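Local coordinates for enoyl-CoA hydratase/carnithine racemase (Magnetospirillum magneticum, PDB 4NEK), which probably acts as a delta(3)-delta(2)-enoyl-CoA isomerase of the crotonase family, shifting the double bond of unsaturated acyl-CoA thioesters, at residues Q57-A62 / R99-G104; I105-L110 / F124-I129; P21-A26 / G63-D68; V50-G55 / P93-V98. One frame throughout, in Å; residues are numbered along the deposited sequence.

Contact 1: residues Q57-A62 / R99-G104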
# COMPACT_ATOMS: atom_id res chain seq x y z
N GLN C 57 -21.39 21.91 -0.96
CA GLN C 57 -20.53 21.69 -2.11
C GLN C 57 -19.08 21.77 -1.71
O GLN C 57 -18.23 21.44 -2.51
CB GLN C 57 -20.84 22.70 -3.24
CG GLN C 57 -22.18 22.48 -3.94
CD GLN C 57 -22.53 20.99 -4.16
OE1 GLN C 57 -23.39 20.43 -3.48
NE2 GLN C 57 -21.83 20.35 -5.07
N THR C 58 -18.78 22.19 -0.49
CA THR C 58 -17.37 22.25 -0.08
C THR C 58 -17.04 21.50 1.20
O THR C 58 -15.87 21.35 1.49
CB THR C 58 -16.91 23.69 0.15
OG1 THR C 58 -17.71 24.25 1.20
CG2 THR C 58 -17.06 24.51 -1.11
N ASP C 59 -18.02 21.09 1.99
CA ASP C 59 -17.76 20.48 3.27
C ASP C 59 -18.82 19.50 3.67
O ASP C 59 -19.94 19.61 3.28
CB ASP C 59 -17.68 21.53 4.36
CG ASP C 59 -16.52 22.48 4.19
OD1 ASP C 59 -15.36 22.11 4.56
OD2 ASP C 59 -16.76 23.62 3.70
N PHE C 60 -18.43 18.52 4.45
CA PHE C 60 -19.36 17.57 4.97
C PHE C 60 -19.90 18.12 6.29
O PHE C 60 -21.07 18.43 6.40
CB PHE C 60 -18.69 16.19 5.14
CG PHE C 60 -19.63 15.10 5.57
CD1 PHE C 60 -20.64 14.70 4.76
CD2 PHE C 60 -19.48 14.46 6.80
CE1 PHE C 60 -21.51 13.69 5.15
CE2 PHE C 60 -20.34 13.45 7.20
CZ PHE C 60 -21.36 13.08 6.38
N SER C 61 -19.03 18.20 7.30
CA SER C 61 -19.38 18.86 8.54
C SER C 61 -18.17 19.14 9.33
O SER C 61 -17.35 18.26 9.59
CB SER C 61 -20.29 17.98 9.39
OG SER C 61 -20.51 18.62 10.62
N ALA C 62 -18.10 20.37 9.79
CA ALA C 62 -17.06 20.77 10.70
C ALA C 62 -17.33 20.37 12.15
O ALA C 62 -16.67 20.85 13.03
CB ALA C 62 -16.87 22.26 10.61
N ARG C 99 -16.51 15.43 2.00
CA ARG C 99 -15.49 16.29 1.41
C ARG C 99 -15.14 17.38 2.35
O ARG C 99 -15.85 17.60 3.32
CB ARG C 99 -15.99 16.92 0.11
CG ARG C 99 -17.07 17.96 0.35
CD ARG C 99 -18.03 18.07 -0.81
NE ARG C 99 -17.32 18.47 -1.99
CZ ARG C 99 -17.80 18.39 -3.22
NH1 ARG C 99 -19.04 17.97 -3.47
NH2 ARG C 99 -17.03 18.74 -4.22
N GLY C 100 -14.06 18.10 2.07
CA GLY C 100 -13.59 19.18 2.93
C GLY C 100 -13.52 18.75 4.38
O GLY C 100 -12.96 17.71 4.70
N ALA C 101 -14.14 19.52 5.26
CA ALA C 101 -14.13 19.19 6.67
C ALA C 101 -15.02 18.00 7.03
O ALA C 101 -16.17 17.94 6.62
CB ALA C 101 -14.56 20.38 7.47
N ALA C 102 -14.46 17.04 7.75
CA ALA C 102 -15.20 15.97 8.39
C ALA C 102 -14.70 15.85 9.79
O ALA C 102 -13.83 15.05 10.11
CB ALA C 102 -15.01 14.66 7.65
N ILE C 103 -15.24 16.69 10.66
CA ILE C 103 -14.66 16.90 11.98
C ILE C 103 -15.64 16.51 13.05
O ILE C 103 -16.83 16.69 12.92
CB ILE C 103 -14.25 18.35 12.16
CG1 ILE C 103 -13.22 18.72 11.10
CG2 ILE C 103 -13.68 18.57 13.57
CD1 ILE C 103 -12.90 20.20 11.10
N GLY C 104 -15.09 15.91 14.11
CA GLY C 104 -15.86 15.43 15.20
C GLY C 104 -16.85 14.40 14.76
O GLY C 104 -16.49 13.37 14.23
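R99 lays its guanidinium under the backbone carbonyl of Q57, whose O sits 3.1 Å above the plane, over the centre of the group. CG lies between the backbone N and the carbonyl carbon (chi1 70°), which runs the side chain alongside 57-62, with R99 CG 3.6 Å from T58 C. An alanine here would strip this cover from the Q57-T58 backbone and would probably leave Q57 O without its cationic neighbour. G100 passes so close to T58 O and D59 OD1 that any CB would collide with both. A101 is held at both ends: its N gives a straight bond to the anti lone pair of D59 OD1 (2.9 Å, 170°), and its O accepts from F60 N in the carbonyl plane and from S61 N (3.0 Å), tilted out of it. D59 also takes T58 OG1 on its other oxygen, from above the carboxylate plane. In this crotonase-type fold, strand 101-103 pairs with strand 123-125 in a small second sheet, and 57-62 runs along it nearly parallel. A102 makes a single bridge with S61. I103 N then donates to S61 O (2.8 Å), nearly head-on, while I103 CB rests 3.6 Å from A62 O.

Contact 2: residues I105-L110 / F124-I129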
# COMPACT_ATOMS: atom_id res chain seq x y z
N ILE C 105 -18.12 14.74 14.92
CA ILE C 105 -19.22 13.90 14.47
C ILE C 105 -19.18 13.70 12.94
O ILE C 105 -19.60 12.68 12.43
CB ILE C 105 -20.57 14.49 14.96
CG1 ILE C 105 -21.73 13.58 14.60
CG2 ILE C 105 -20.83 15.87 14.37
CD1 ILE C 105 -21.62 12.18 15.18
N GLY C 106 -18.63 14.65 12.22
CA GLY C 106 -18.42 14.48 10.80
C GLY C 106 -17.55 13.27 10.48
O GLY C 106 -17.74 12.66 9.45
N SER C 107 -16.63 12.92 11.36
CA SER C 107 -15.87 11.69 11.21
C SER C 107 -16.49 10.50 11.94
O SER C 107 -16.49 9.39 11.41
CB SER C 107 -14.43 11.86 11.71
OG SER C 107 -13.62 12.43 10.69
N THR C 108 -16.97 10.70 13.17
CA THR C 108 -17.29 9.56 14.05
C THR C 108 -18.61 8.93 13.69
O THR C 108 -18.93 7.84 14.14
CB THR C 108 -17.37 9.97 15.53
OG1 THR C 108 -18.35 11.00 15.67
CG2 THR C 108 -16.02 10.49 16.01
N LEU C 109 -19.34 9.62 12.85
CA LEU C 109 -20.51 9.05 12.23
C LEU C 109 -20.23 8.00 11.15
O LEU C 109 -21.03 7.09 10.89
CB LEU C 109 -21.23 10.20 11.56
CG LEU C 109 -22.56 9.84 10.96
CD1 LEU C 109 -23.53 9.58 12.10
CD2 LEU C 109 -23.04 10.95 10.03
N LEU C 110 -19.10 8.11 10.49
CA LEU C 110 -18.87 7.33 9.29
C LEU C 110 -18.81 5.84 9.54
O LEU C 110 -19.16 5.04 8.64
CB LEU C 110 -17.61 7.81 8.62
CG LEU C 110 -17.68 9.28 8.22
CD1 LEU C 110 -16.36 9.71 7.58
CD2 LEU C 110 -18.82 9.58 7.29
N PHE C 124 -10.07 14.63 7.95
CA PHE C 124 -10.79 13.95 9.02
C PHE C 124 -10.15 14.35 10.33
O PHE C 124 -8.93 14.50 10.41
CB PHE C 124 -10.67 12.45 8.87
CG PHE C 124 -11.22 11.93 7.58
CD1 PHE C 124 -10.41 11.88 6.46
CD2 PHE C 124 -12.55 11.53 7.47
CE1 PHE C 124 -10.92 11.43 5.25
CE2 PHE C 124 -13.06 11.07 6.29
CZ PHE C 124 -12.25 11.01 5.17
N HIS C 125 -10.95 14.54 11.38
CA HIS C 125 -10.37 14.98 12.66
C HIS C 125 -11.28 14.66 13.80
O HIS C 125 -12.46 14.92 13.72
CB HIS C 125 -10.13 16.48 12.59
CG HIS C 125 -9.16 16.99 13.60
ND1 HIS C 125 -8.91 18.33 13.78
CD2 HIS C 125 -8.40 16.34 14.52
CE1 HIS C 125 -8.04 18.49 14.76
NE2 HIS C 125 -7.70 17.29 15.21
N MSE C 126 -10.71 14.09 14.86
CA MSE C 126 -11.41 13.83 16.10
C MSE C 126 -10.69 14.50 17.26
O MSE C 126 -10.05 13.83 18.05
CB MSE C 126 -11.46 12.33 16.30
CG MSE C 126 -12.43 11.77 15.27
SE MSE C 126 -12.22 9.80 15.14
CE MSE C 126 -12.55 9.47 13.22
N PRO C 127 -10.85 15.82 17.41
CA PRO C 127 -10.07 16.59 18.37
C PRO C 127 -10.61 16.67 19.83
O PRO C 127 -10.23 17.58 20.55
CB PRO C 127 -10.13 17.98 17.74
CG PRO C 127 -11.54 18.08 17.26
CD PRO C 127 -11.89 16.66 16.79
N PHE C 128 -11.42 15.71 20.25
CA PHE C 128 -11.95 15.64 21.59
C PHE C 128 -10.93 15.91 22.69
O PHE C 128 -11.16 16.73 23.54
CB PHE C 128 -12.59 14.28 21.82
CG PHE C 128 -13.56 13.93 20.75
CD1 PHE C 128 -14.81 14.53 20.71
CD2 PHE C 128 -13.22 13.01 19.75
CE1 PHE C 128 -15.71 14.21 19.70
CE2 PHE C 128 -14.11 12.70 18.73
CZ PHE C 128 -15.35 13.31 18.70
N ILE C 129 -9.81 15.21 22.66
CA ILE C 129 -8.81 15.40 23.67
C ILE C 129 -8.36 16.85 23.78
O ILE C 129 -8.07 17.32 24.89
CB ILE C 129 -7.58 14.50 23.42
CG1 ILE C 129 -6.58 14.62 24.57
CG2 ILE C 129 -6.86 14.87 22.13
CD1 ILE C 129 -7.16 14.33 25.93
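S107 and L110 approach the F124 ring at its edge, near its plane. The S107 hydroxyl stands 3.5 Å from F124 CD2, OG having its hydrogen-bond partner in A102 O, and L110 brings CD1 to 3.8 Å from F124 CE2, the two side chains crossing at about a right angle. F162 meets the same ring with its plane almost parallel. M126, a selenomethionine, is turned aside from the extended form at its last torsion (chi3 -145°), which brings the methyl against the helix: CE presses against S107 CB at 3.4 Å, tighter than normal van der Waals contact. T108 and M126 run alongside each other, heading opposite ways, T108 CG2 lying 3.9 Å from M126 CG. T108 CG2 also meets the F128 ring at its edge, F128 CZ and CE2 both 4.0 Å away. M126 is backed by M143 of helix 139-147 and by M155 and L156 of helix 149-156, and the contact is almost wholly buried. A short helix capped by G104 and laid over the strand that follows belongs to the crotonase fold; as in relatives, the backbone N of I105 probably contributes to the oxyanion hole with that of N64.

Contact 3: residues P21-A26 / G63-D68; sequences PDKKNA and GNDLPD
A26 and D65, with A26 CB and D65 CB 4.2 Å apart, share one partner: NH1 of R20 is hydrogen-bonded to A26 O and forms a salt bridge with D65 OD2, gripping both segments at once. The setting belongs to the crotonase fold, in which the loop after strand 13-18 packs on the turn that leads into helix 66-69; as in relatives, the backbone N of N64 in that turn probably forms half of the oxyanion hole. D65 is the N-cap of the helix. Its CG lies anti to the backbone N (chi1 178°), and from there OD1 receives D68 N through its anti lone pair (3.1 Å, 167°), leaving OD2 for the arginine. The carboxylate is thus divided between a helix end and a cation, and both would probably stabilise its negative charge. K23 CD comes within 4.3 Å of D65 OD2, but K23 NZ stays 6.1 Å from that oxygen, so its charge probably acts only at a distance. The loop 21-26 is tightly wound, with A26 N bonded to K23 O at 3.0 Å and both K24 and N25 at positive phi. N25 is fastened by its side chain to R20 N and F60 O. G63 has positive phi and a backbone shape in which a CB would jam against the preceding carbonyl. Its own carbonyl turns to the loop, and G63 O sits 3.1 Å from A26 CA in a CA-H...O contact.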
# COMPACT_ATOMS: atom_id res chain seq x y z
N PRO C 21 -23.89 26.00 4.75
CA PRO C 21 -22.58 26.00 4.11
C PRO C 21 -21.69 27.11 4.60
O PRO C 21 -20.47 26.95 4.58
CB PRO C 21 -22.89 26.20 2.63
CG PRO C 21 -24.28 26.71 2.59
CD PRO C 21 -24.98 26.12 3.78
N ASP C 22 -22.29 28.21 5.07
CA ASP C 22 -21.50 29.33 5.57
C ASP C 22 -20.67 28.99 6.78
O ASP C 22 -19.68 29.62 7.02
CB ASP C 22 -22.38 30.51 5.91
CG ASP C 22 -22.92 31.21 4.69
OD1 ASP C 22 -22.38 30.99 3.57
OD2 ASP C 22 -23.87 32.00 4.85
N LYS C 23 -21.07 28.00 7.55
CA LYS C 23 -20.27 27.61 8.71
C LYS C 23 -19.76 26.20 8.56
O LYS C 23 -19.55 25.49 9.56
CB LYS C 23 -21.13 27.75 9.96
CG LYS C 23 -21.67 29.15 10.15
CD LYS C 23 -21.59 29.50 11.63
CE LYS C 23 -22.39 30.74 11.96
NZ LYS C 23 -21.91 31.87 11.13
N LYS C 24 -19.56 25.80 7.31
CA LYS C 24 -19.06 24.48 6.99
C LYS C 24 -19.86 23.40 7.65
O LYS C 24 -19.31 22.40 8.08
CB LYS C 24 -17.62 24.33 7.41
CG LYS C 24 -16.65 25.37 6.85
CD LYS C 24 -15.25 24.87 7.16
CE LYS C 24 -14.31 25.97 7.60
NZ LYS C 24 -13.53 26.41 6.42
N ASN C 25 -21.17 23.59 7.71
CA ASN C 25 -22.07 22.62 8.28
C ASN C 25 -21.76 22.26 9.71
O ASN C 25 -22.00 21.13 10.16
CB ASN C 25 -22.13 21.35 7.40
CG ASN C 25 -22.90 21.59 6.11
OD1 ASN C 25 -23.65 22.54 6.02
ND2 ASN C 25 -22.72 20.73 5.11
N ALA C 26 -21.24 23.22 10.46
CA ALA C 26 -21.09 23.04 11.89
C ALA C 26 -22.48 22.85 12.50
O ALA C 26 -23.36 23.64 12.24
CB ALA C 26 -20.40 24.24 12.52
N GLY C 63 -18.31 19.52 12.41
CA GLY C 63 -18.57 19.03 13.73
C GLY C 63 -19.46 19.99 14.43
O GLY C 63 -20.13 20.79 13.81
N ASN C 64 -19.52 19.87 15.75
CA ASN C 64 -20.41 20.73 16.48
C ASN C 64 -19.98 22.16 16.43
O ASN C 64 -18.80 22.47 16.47
CB ASN C 64 -20.51 20.31 17.91
CG ASN C 64 -21.51 19.20 18.07
OD1 ASN C 64 -22.72 19.42 17.98
ND2 ASN C 64 -21.01 18.01 18.31
N ASP C 65 -20.97 23.04 16.36
CA ASP C 65 -20.73 24.46 16.51
C ASP C 65 -20.15 24.62 17.90
O ASP C 65 -20.74 24.17 18.88
CB ASP C 65 -22.04 25.25 16.26
CG ASP C 65 -21.85 26.80 16.46
OD1 ASP C 65 -21.69 27.39 17.64
OD2 ASP C 65 -21.82 27.41 15.36
N LEU C 66 -18.99 25.24 18.00
CA LEU C 66 -18.26 25.22 19.27
C LEU C 66 -18.91 26.06 20.40
O LEU C 66 -19.10 25.57 21.52
CB LEU C 66 -16.80 25.60 19.02
CG LEU C 66 -15.96 25.72 20.29
CD1 LEU C 66 -15.84 24.36 20.97
CD2 LEU C 66 -14.61 26.35 19.97
N PRO C 67 -19.29 27.32 20.10
CA PRO C 67 -20.03 28.11 21.09
C PRO C 67 -21.25 27.37 21.60
O PRO C 67 -21.47 27.28 22.80
CB PRO C 67 -20.48 29.32 20.30
CG PRO C 67 -19.44 29.49 19.24
CD PRO C 67 -18.92 28.12 18.92
N ASP C 68 -22.03 26.81 20.69
CA ASP C 68 -23.21 26.06 21.10
C ASP C 68 -22.86 24.88 22.00
O ASP C 68 -23.56 24.55 22.97
CB ASP C 68 -23.94 25.55 19.87
CG ASP C 68 -25.15 24.75 20.23
OD1 ASP C 68 -26.20 25.35 20.46
OD2 ASP C 68 -25.08 23.49 20.27

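Contact 4: residues V50-G55 / P93-V98; sequences VFLILG and PVVAAV
V94 stands as a forked bump between F51 and I53 of the neighbouring strand. One branch, CG1, meets I53 CD1 at 3.5 Å, while the other, CG2, lies 4.1 Å from F51 CD2, oblique to the ring. I53 reaches it because CG1 is anti to its carbonyl carbon and the chain runs on extended (chi2 164°), carrying CD1 along the sheet toward the CG1 branch of the valine. Next along, A96 is only a methyl, and the broad base of I53 lies beside it, its CB 4.5 Å from A96 CB. The other face repeats the scheme with V95, whose CG1 meets L52 CD1 at 3.9 Å and whose CG2 faces V50 CG1 at 4.2 Å, so the second fork fills the hollow between V50 and L52. At the strand ends, L54 sets CD2 on A97 CB at 3.7 Å, and the P93 ring lies across V50. Between the two faces, the backbones run parallel and in register, joined by four bonds: F51 N to P93 O (177°), V95 N to F51 O, I53 N to V95 O at 2.8 Å and A97 N to I53 O, the last two nearly collinear with their carbonyls. The pair occupies the middle of the main sheet, strand 13-18 beyond 50-54 and strand 115-118 beyond 94-98. Helix 29-44 lies over the F51, I53 and V94 face, its F39 stacking on F51, and helix 179-194 packs through A186 and L193 on the face of L52 and V95.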
# COMPACT_ATOMS: atom_id res chain seq x y z
N VAL C 50 -32.92 3.15 0.80
CA VAL C 50 -31.57 3.50 1.15
C VAL C 50 -31.52 4.98 1.50
O VAL C 50 -32.22 5.76 0.88
CB VAL C 50 -30.66 3.26 -0.07
CG1 VAL C 50 -29.23 3.67 0.20
CG2 VAL C 50 -30.69 1.81 -0.44
N PHE C 51 -30.63 5.35 2.42
CA PHE C 51 -30.30 6.76 2.69
C PHE C 51 -29.02 7.18 2.03
O PHE C 51 -28.07 6.43 1.97
CB PHE C 51 -30.10 6.98 4.17
CG PHE C 51 -31.33 6.78 5.00
CD1 PHE C 51 -32.19 7.82 5.23
CD2 PHE C 51 -31.59 5.56 5.61
CE1 PHE C 51 -33.32 7.64 6.01
CE2 PHE C 51 -32.71 5.38 6.40
CZ PHE C 51 -33.59 6.41 6.58
N LEU C 52 -28.99 8.43 1.63
CA LEU C 52 -27.77 9.04 1.16
C LEU C 52 -27.54 10.38 1.87
O LEU C 52 -28.32 11.29 1.72
CB LEU C 52 -27.86 9.28 -0.33
CG LEU C 52 -26.75 10.14 -0.92
CD1 LEU C 52 -25.42 9.47 -0.72
CD2 LEU C 52 -26.97 10.33 -2.40
N ILE C 53 -26.46 10.47 2.64
CA ILE C 53 -26.16 11.67 3.40
C ILE C 53 -25.10 12.48 2.75
O ILE C 53 -24.03 11.96 2.47
CB ILE C 53 -25.59 11.32 4.76
CG1 ILE C 53 -26.50 10.38 5.49
CG2 ILE C 53 -25.43 12.56 5.62
CD1 ILE C 53 -25.74 9.74 6.63
N LEU C 54 -25.39 13.76 2.58
CA LEU C 54 -24.53 14.69 1.85
C LEU C 54 -24.29 15.95 2.66
O LEU C 54 -25.06 16.28 3.56
CB LEU C 54 -25.21 15.15 0.56
CG LEU C 54 -25.61 14.01 -0.37
CD1 LEU C 54 -26.34 14.54 -1.60
CD2 LEU C 54 -24.40 13.23 -0.79
N GLY C 55 -23.25 16.68 2.30
CA GLY C 55 -23.02 17.99 2.86
C GLY C 55 -23.18 19.08 1.82
O GLY C 55 -23.97 18.99 0.89
N PRO C 93 -29.83 0.69 4.62
CA PRO C 93 -28.47 1.09 4.31
C PRO C 93 -28.30 2.57 4.23
O PRO C 93 -29.24 3.29 3.88
CB PRO C 93 -28.21 0.50 2.91
CG PRO C 93 -29.27 -0.52 2.70
CD PRO C 93 -30.45 -0.09 3.53
N VAL C 94 -27.08 3.00 4.51
CA VAL C 94 -26.74 4.41 4.59
C VAL C 94 -25.42 4.64 3.85
O VAL C 94 -24.43 4.00 4.11
CB VAL C 94 -26.54 4.81 6.06
CG1 VAL C 94 -26.16 6.27 6.17
CG2 VAL C 94 -27.80 4.52 6.88
N VAL C 95 -25.47 5.53 2.87
CA VAL C 95 -24.30 5.87 2.08
C VAL C 95 -23.98 7.32 2.35
O VAL C 95 -24.89 8.12 2.48
CB VAL C 95 -24.64 5.75 0.58
CG1 VAL C 95 -23.45 6.18 -0.29
CG2 VAL C 95 -25.06 4.33 0.25
N ALA C 96 -22.71 7.65 2.49
CA ALA C 96 -22.33 9.03 2.71
C ALA C 96 -21.30 9.49 1.71
O ALA C 96 -20.52 8.70 1.24
CB ALA C 96 -21.75 9.17 4.09
N ALA C 97 -21.34 10.77 1.38
CA ALA C 97 -20.36 11.35 0.50
C ALA C 97 -19.79 12.51 1.24
O ALA C 97 -20.50 13.45 1.55
CB ALA C 97 -21.03 11.82 -0.78
N VAL C 98 -18.49 12.45 1.54
CA VAL C 98 -17.84 13.47 2.32
C VAL C 98 -16.81 14.23 1.54
O VAL C 98 -16.28 13.74 0.58
CB VAL C 98 -17.19 12.86 3.56
CG1 VAL C 98 -18.19 12.01 4.31
CG2 VAL C 98 -16.05 11.94 3.21

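Contact 4 is wholly buried near the centre of the chain and contact 2 is buried farther out; contacts 1 and 3 are partly exposed. Contact 4 combines a regular strand ladder with apolar side chains, contact 2 relies on side-chain packing, contact 1 on irregular backbone bonding with a carboxylate and a guanidinium, and contact 3 on a shared cation and a helix cap. Contacts 1 and 2 meet at the small sheet, where G104 N probably bonds to H125 O. F60 of contact 1 leans on V98 of contact 4, and A62 N probably bonds to K24 O of contact 3. Chain order alternates between the segments of contacts 1, 3 and 4, interlacing these loops and strands.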